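Local structure of butyryl-CoA dehydrogenase (Marinomonas mediterranea, 6CXT) at residues 17-22 against 38-43; 245-250 against 321-326. The protein belongs to the acyl-CoA dehydrogenase family of flavoproteins and binds flavin-adenine dinucleotide and FK4. One frame throughout, in Å; residues are numbered along the deposited sequence.

Both contacts join helical elements of an acyl-CoA dehydrogenase fold through buried phenylalanines, and each does so without polar bonds between its segments. Contact 1 belongs to the N-terminal helical domain, its centre about 17 Å from the centre of the chain; contact 2 belongs to the C-terminal helical domain, is also buried and lies nearer the middle of the chain, its centre about 9 Å from that point. In 17-22 against 38-43 a single ring reaches a helix backbone, whereas in 245-250 against 321-326 a branched aliphatic side chain meets two phenylalanines that touch each other. The two sites, about 9 Å apart at their nearest atoms, do not touch, but helix 81-101 packs against both.

Contact 1 (17-22 against 38-43); sequences LRFGKE and WNALGD
A chi1 of -180° sets the Phe19 ring opposite the backbone nitrogen and lets its far end reach from the last turn of helix 7-19 to helix 35-44, while Leu41 has CG anti to its own carbonyl carbon (chi1 -79°), which carries CD2 forward to meet the ring. The aromatic side chain makes the whole contact by its far end. CZ comes to 3.4 Å from the backbone O of Ala40 and to 4.1 Å from the CB of the same residue, and CE2 lies 3.6 Å from Leu41 CD2. Both the carbonyl oxygen and the methyl approach the ring obliquely, and the phenylalanine and leucine side chains run at about a right angle to each other. The case illustrates how one long side chain can bridge helices whose backbones stay well apart: the nearest CA atoms, those of Phe19 and Leu41, are 8.8 Å from each other. Directly after the ring-bearing residue, Gly20 is the first to leave helical geometry. Around this junction in the N-terminal helical domain, Phe44 meets the Phe19 ring, Leu74 of helix 64-77 touches Phe19, and Leu83 and Leu84 of helix 81-101 touch Leu41.

Contact 2 (245-250 against 321-326); sequences CLFAIF and LAISEA
In the C-terminal helical domain of the acyl-CoA dehydrogenase fold, the type I beta turn from Cys245 to Ala248 leads into helix 248-267, and here that junction packs against helix 313-338. Ile323 of 321-326 carries most of the contact on its side. Its chi1 of -70° puts CG1 anti to the carbonyl carbon and leaves CG2 anti to the backbone N; CG2 lies 3.7 Å from Phe250 CB and 3.4 Å from the backbone O of Phe247, near the planes of both phenyl rings at their edges. The other branch, ending in CD1, comes to 3.9 Å from Phe247 CB. Thus the isoleucine meets chiefly the roots of the two aromatic side chains, which lean on one another: Phe250 CE2 sits 3.6 Å above one face of the Phe247 ring, offset toward its rim. The same carbonyl O of Phe247 accepts a hydrogen bond from the backbone N of Phe250, a reminder that an oxygen already engaged locally can still take part in apolar packing. Leu299 and Ala295 of helix 279-306 also touch Ile323, and the Phe247 side chain is about 7 Å from the bound FK4. Next along, Ser324 turns its hydroxyl to the Lys320 carbonyl, while its CB approaches Phe247 CE2 obliquely at 4.0 Å.

Contact 1 (17-22 against 38-43)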
loop_
_atom_site.group_PDB
_atom_site.type_symbol
_atom_site.label_atom_id
_atom_site.label_comp_id
_atom_site.label_asym_id
_atom_site.label_seq_id
_atom_site.Cartn_x
_atom_site.Cartn_y
_atom_site.Cartn_z
ATOM N N LEU B 17 -23.887 20.338 12.463
ATOM C CA LEU B 17 -23.348 20.922 11.218
ATOM C C LEU B 17 -23.473 22.428 11.138
ATOM O O LEU B 17 -22.556 23.126 10.682
ATOM C CB LEU B 17 -23.981 20.297 9.970
ATOM C CG LEU B 17 -23.618 18.843 9.654
ATOM C CD1 LEU B 17 -24.424 18.396 8.436
ATOM C CD2 LEU B 17 -22.129 18.626 9.438
ATOM N N ARG B 18 -24.612 22.955 11.576
ATOM C CA ARG B 18 -24.788 24.404 11.596
ATOM C C ARG B 18 -23.918 25.089 12.661
ATOM O O ARG B 18 -23.421 26.180 12.443
ATOM C CB ARG B 18 -26.267 24.749 11.835
ATOM C CG ARG B 18 -27.240 24.375 10.710
ATOM C CD ARG B 18 -28.724 24.484 11.155
ATOM N NE ARG B 18 -28.918 25.342 12.349
ATOM C CZ ARG B 18 -29.472 24.971 13.522
ATOM N NH1 ARG B 18 -29.957 23.736 13.698
ATOM N NH2 ARG B 18 -29.566 25.856 14.524
ATOM N N PHE B 19 -23.719 24.445 13.803
ATOM C CA PHE B 19 -22.925 25.038 14.883
ATOM C C PHE B 19 -21.484 25.380 14.502
ATOM O O PHE B 19 -21.018 26.434 14.887
ATOM C CB PHE B 19 -22.991 24.212 16.155
ATOM C CG PHE B 19 -22.198 24.786 17.286
ATOM C CD1 PHE B 19 -22.731 25.818 18.082
ATOM C CD2 PHE B 19 -20.911 24.302 17.567
ATOM C CE1 PHE B 19 -21.976 26.355 19.129
ATOM C CE2 PHE B 19 -20.157 24.849 18.605
ATOM C CZ PHE B 19 -20.698 25.857 19.388
ATOM N N GLY B 20 -20.770 24.524 13.751
ATOM C CA GLY B 20 -19.422 24.866 13.200
ATOM C C GLY B 20 -19.079 26.296 12.783
ATOM O O GLY B 20 -18.016 26.810 13.174
ATOM N N LYS B 21 -19.966 26.953 12.021
ATOM C CA LYS B 21 -19.816 28.369 11.603
ATOM C C LYS B 21 -19.852 29.408 12.742
ATOM O O LYS B 21 -19.281 30.491 12.625
ATOM C CB LYS B 21 -20.878 28.747 10.554
ATOM C CG LYS B 21 -22.261 29.081 11.138
ATOM C CD LYS B 21 -23.356 29.262 10.091
ATOM C CE LYS B 21 -23.993 27.925 9.710
ATOM N NZ LYS B 21 -25.450 28.017 9.386
ATOM N N GLU B 22 -20.544 29.097 13.827
ATOM C CA GLU B 22 -20.607 30.002 14.969
ATOM C C GLU B 22 -19.265 30.152 15.687
ATOM O O GLU B 22 -19.112 31.050 16.531
ATOM C CB GLU B 22 -21.711 29.576 15.936
ATOM C CG GLU B 22 -23.087 29.919 15.400
ATOM C CD GLU B 22 -24.193 29.280 16.196
ATOM O OE1 GLU B 22 -24.134 29.309 17.446
ATOM O OE2 GLU B 22 -25.131 28.751 15.567
ATOM N N TRP B 38 -14.235 27.034 23.407
ATOM C CA TRP B 38 -14.496 25.976 24.406
ATOM C C TRP B 38 -15.862 26.220 25.100
ATOM O O TRP B 38 -16.746 25.345 25.110
ATOM C CB TRP B 38 -13.331 25.926 25.406
ATOM C CG TRP B 38 -13.592 24.962 26.524
ATOM C CD1 TRP B 38 -14.258 25.242 27.687
ATOM C CD2 TRP B 38 -13.211 23.582 26.580
ATOM N NE1 TRP B 38 -14.326 24.105 28.475
ATOM C CE2 TRP B 38 -13.678 23.075 27.826
ATOM C CE3 TRP B 38 -12.456 22.734 25.722
ATOM C CZ2 TRP B 38 -13.449 21.737 28.246
ATOM C CZ3 TRP B 38 -12.227 21.420 26.104
ATOM C CH2 TRP B 38 -12.740 20.917 27.386
ATOM N N ASN B 39 -16.080 27.437 25.619
ATOM C CA ASN B 39 -17.344 27.750 26.309
ATOM C C ASN B 39 -18.549 27.683 25.357
ATOM O O ASN B 39 -19.614 27.199 25.744
ATOM C CB ASN B 39 -17.274 29.131 27.036
ATOM C CG ASN B 39 -16.241 29.143 28.159
ATOM O OD1 ASN B 39 -15.900 28.097 28.709
ATOM N ND2 ASN B 39 -15.729 30.328 28.492
ATOM N N ALA B 40 -18.353 28.092 24.098
ATOM C CA ALA B 40 -19.419 27.952 23.104
ATOM C C ALA B 40 -19.814 26.493 22.860
ATOM O O ALA B 40 -21.018 26.153 22.790
ATOM C CB ALA B 40 -19.089 28.683 21.817
ATOM N N LEU B 41 -18.806 25.621 22.763
ATOM C CA LEU B 41 -19.074 24.179 22.693
ATOM C C LEU B 41 -19.793 23.679 23.961
ATOM O O LEU B 41 -20.681 22.853 23.869
ATOM C CB LEU B 41 -17.747 23.383 22.530
ATOM C CG LEU B 41 -17.215 23.405 21.087
ATOM C CD1 LEU B 41 -15.726 23.067 21.064
ATOM C CD2 LEU B 41 -18.026 22.443 20.194
ATOM N N GLY B 42 -19.392 24.195 25.128
ATOM C CA GLY B 42 -20.095 23.948 26.393
ATOM C C GLY B 42 -21.569 24.303 26.311
ATOM O O GLY B 42 -22.426 23.465 26.620
ATOM N N ASP B 43 -21.864 25.530 25.897
ATOM C CA ASP B 43 -23.264 25.938 25.674
ATOM C C ASP B 43 -24.021 25.108 24.633
ATOM O O ASP B 43 -25.188 24.838 24.795
ATOM C CB ASP B 43 -23.321 27.403 25.251
ATOM C CG ASP B 43 -22.724 28.325 26.292
ATOM O OD1 ASP B 43 -22.534 27.899 27.439
ATOM O OD2 ASP B 43 -22.417 29.477 25.957
#

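Contact 2 (245-250 against 321-326)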
loop_
_atom_site.group_PDB
_atom_site.type_symbol
_atom_site.label_atom_id
_atom_site.label_comp_id
_atom_site.label_asym_id
_atom_site.label_seq_id
_atom_site.Cartn_x
_atom_site.Cartn_y
_atom_site.Cartn_z
ATOM N N CYS B 245 -15.470 7.025 20.779
ATOM C CA CYS B 245 -16.227 8.236 20.552
ATOM C C CYS B 245 -15.370 9.407 20.101
ATOM O O CYS B 245 -15.830 10.214 19.331
ATOM C CB CYS B 245 -16.984 8.643 21.834
ATOM S SG CYS B 245 -18.128 7.322 22.395
ATOM N N LEU B 246 -14.149 9.537 20.625
ATOM C CA LEU B 246 -13.327 10.704 20.301
ATOM C C LEU B 246 -13.045 10.702 18.778
ATOM O O LEU B 246 -13.059 11.746 18.126
ATOM C CB LEU B 246 -12.040 10.726 21.130
ATOM C CG LEU B 246 -11.036 11.879 20.897
ATOM C CD1 LEU B 246 -10.216 12.155 22.166
ATOM C CD2 LEU B 246 -10.059 11.568 19.721
ATOM N N PHE B 247 -12.883 9.516 18.208
ATOM C CA PHE B 247 -12.428 9.374 16.784
ATOM C C PHE B 247 -13.541 9.695 15.791
ATOM O O PHE B 247 -13.276 9.882 14.586
ATOM C CB PHE B 247 -11.782 7.974 16.580
ATOM C CG PHE B 247 -10.381 7.921 17.171
ATOM C CD1 PHE B 247 -10.197 7.870 18.604
ATOM C CD2 PHE B 247 -9.258 8.027 16.369
ATOM C CE1 PHE B 247 -8.954 7.978 19.147
ATOM C CE2 PHE B 247 -7.969 8.088 16.924
ATOM C CZ PHE B 247 -7.826 8.085 18.314
ATOM N N ALA B 248 -14.772 9.798 16.285
ATOM C CA ALA B 248 -15.882 10.343 15.468
ATOM C C ALA B 248 -15.522 11.726 14.896
ATOM O O ALA B 248 -15.947 12.062 13.782
ATOM C CB ALA B 248 -17.152 10.431 16.288
ATOM N N ILE B 249 -14.724 12.511 15.641
ATOM C CA ILE B 249 -14.249 13.829 15.156
ATOM C C ILE B 249 -13.654 13.693 13.729
ATOM O O ILE B 249 -13.958 14.499 12.800
ATOM C CB ILE B 249 -13.185 14.455 16.083
ATOM C CG1 ILE B 249 -13.788 14.755 17.487
ATOM C CG2 ILE B 249 -12.622 15.732 15.466
ATOM C CD1 ILE B 249 -12.685 14.999 18.521
ATOM N N PHE B 250 -12.799 12.700 13.569
ATOM C CA PHE B 250 -11.953 12.639 12.365
ATOM C C PHE B 250 -12.735 12.077 11.186
ATOM O O PHE B 250 -12.370 12.328 10.051
ATOM C CB PHE B 250 -10.757 11.751 12.655
ATOM C CG PHE B 250 -10.045 12.162 13.930
ATOM C CD1 PHE B 250 -9.668 13.519 14.130
ATOM C CD2 PHE B 250 -9.755 11.206 14.934
ATOM C CE1 PHE B 250 -9.068 13.949 15.338
ATOM C CE2 PHE B 250 -9.101 11.614 16.117
ATOM C CZ PHE B 250 -8.792 12.964 16.341
ATOM N N LEU B 321 -8.347 2.296 14.669
ATOM C CA LEU B 321 -7.270 2.062 13.682
ATOM C C LEU B 321 -7.719 2.554 12.284
ATOM O O LEU B 321 -6.993 3.298 11.643
ATOM C CB LEU B 321 -6.947 0.560 13.638
ATOM C CG LEU B 321 -5.882 0.094 12.644
ATOM C CD1 LEU B 321 -4.561 0.764 12.997
ATOM C CD2 LEU B 321 -5.800 -1.466 12.676
ATOM N N ALA B 322 -8.877 2.117 11.835
ATOM C CA ALA B 322 -9.307 2.426 10.465
ATOM C C ALA B 322 -9.498 3.943 10.326
ATOM O O ALA B 322 -9.104 4.511 9.291
ATOM C CB ALA B 322 -10.597 1.695 10.133
ATOM N N ILE B 323 -10.124 4.595 11.328
ATOM C CA ILE B 323 -10.385 6.039 11.237
ATOM C C ILE B 323 -9.061 6.810 11.191
ATOM O O ILE B 323 -8.873 7.715 10.334
ATOM C CB ILE B 323 -11.256 6.546 12.436
ATOM C CG1 ILE B 323 -12.684 5.995 12.282
ATOM C CG2 ILE B 323 -11.287 8.099 12.490
ATOM C CD1 ILE B 323 -13.519 6.129 13.558
ATOM N N SER B 324 -8.151 6.476 12.116
ATOM C CA SER B 324 -6.957 7.272 12.265
ATOM C C SER B 324 -6.058 7.034 11.007
ATOM O O SER B 324 -5.485 7.994 10.457
ATOM C CB SER B 324 -6.205 6.902 13.569
ATOM O OG SER B 324 -5.860 5.506 13.553
ATOM N N GLU B 325 -5.992 5.783 10.545
ATOM C CA GLU B 325 -5.207 5.500 9.312
ATOM C C GLU B 325 -5.824 6.169 8.064
ATOM O O GLU B 325 -5.084 6.732 7.217
ATOM C CB GLU B 325 -4.932 3.990 9.094
ATOM C CG GLU B 325 -4.072 3.404 10.249
ATOM C CD GLU B 325 -2.629 3.898 10.276
ATOM O OE1 GLU B 325 -2.143 4.560 9.305
ATOM O OE2 GLU B 325 -1.889 3.618 11.288
ATOM N N ALA B 326 -7.147 6.111 7.968
ATOM C CA ALA B 326 -7.814 6.783 6.834
ATOM C C ALA B 326 -7.566 8.297 6.888
ATOM O O ALA B 326 -7.393 8.937 5.862
ATOM C CB ALA B 326 -9.311 6.451 6.799
#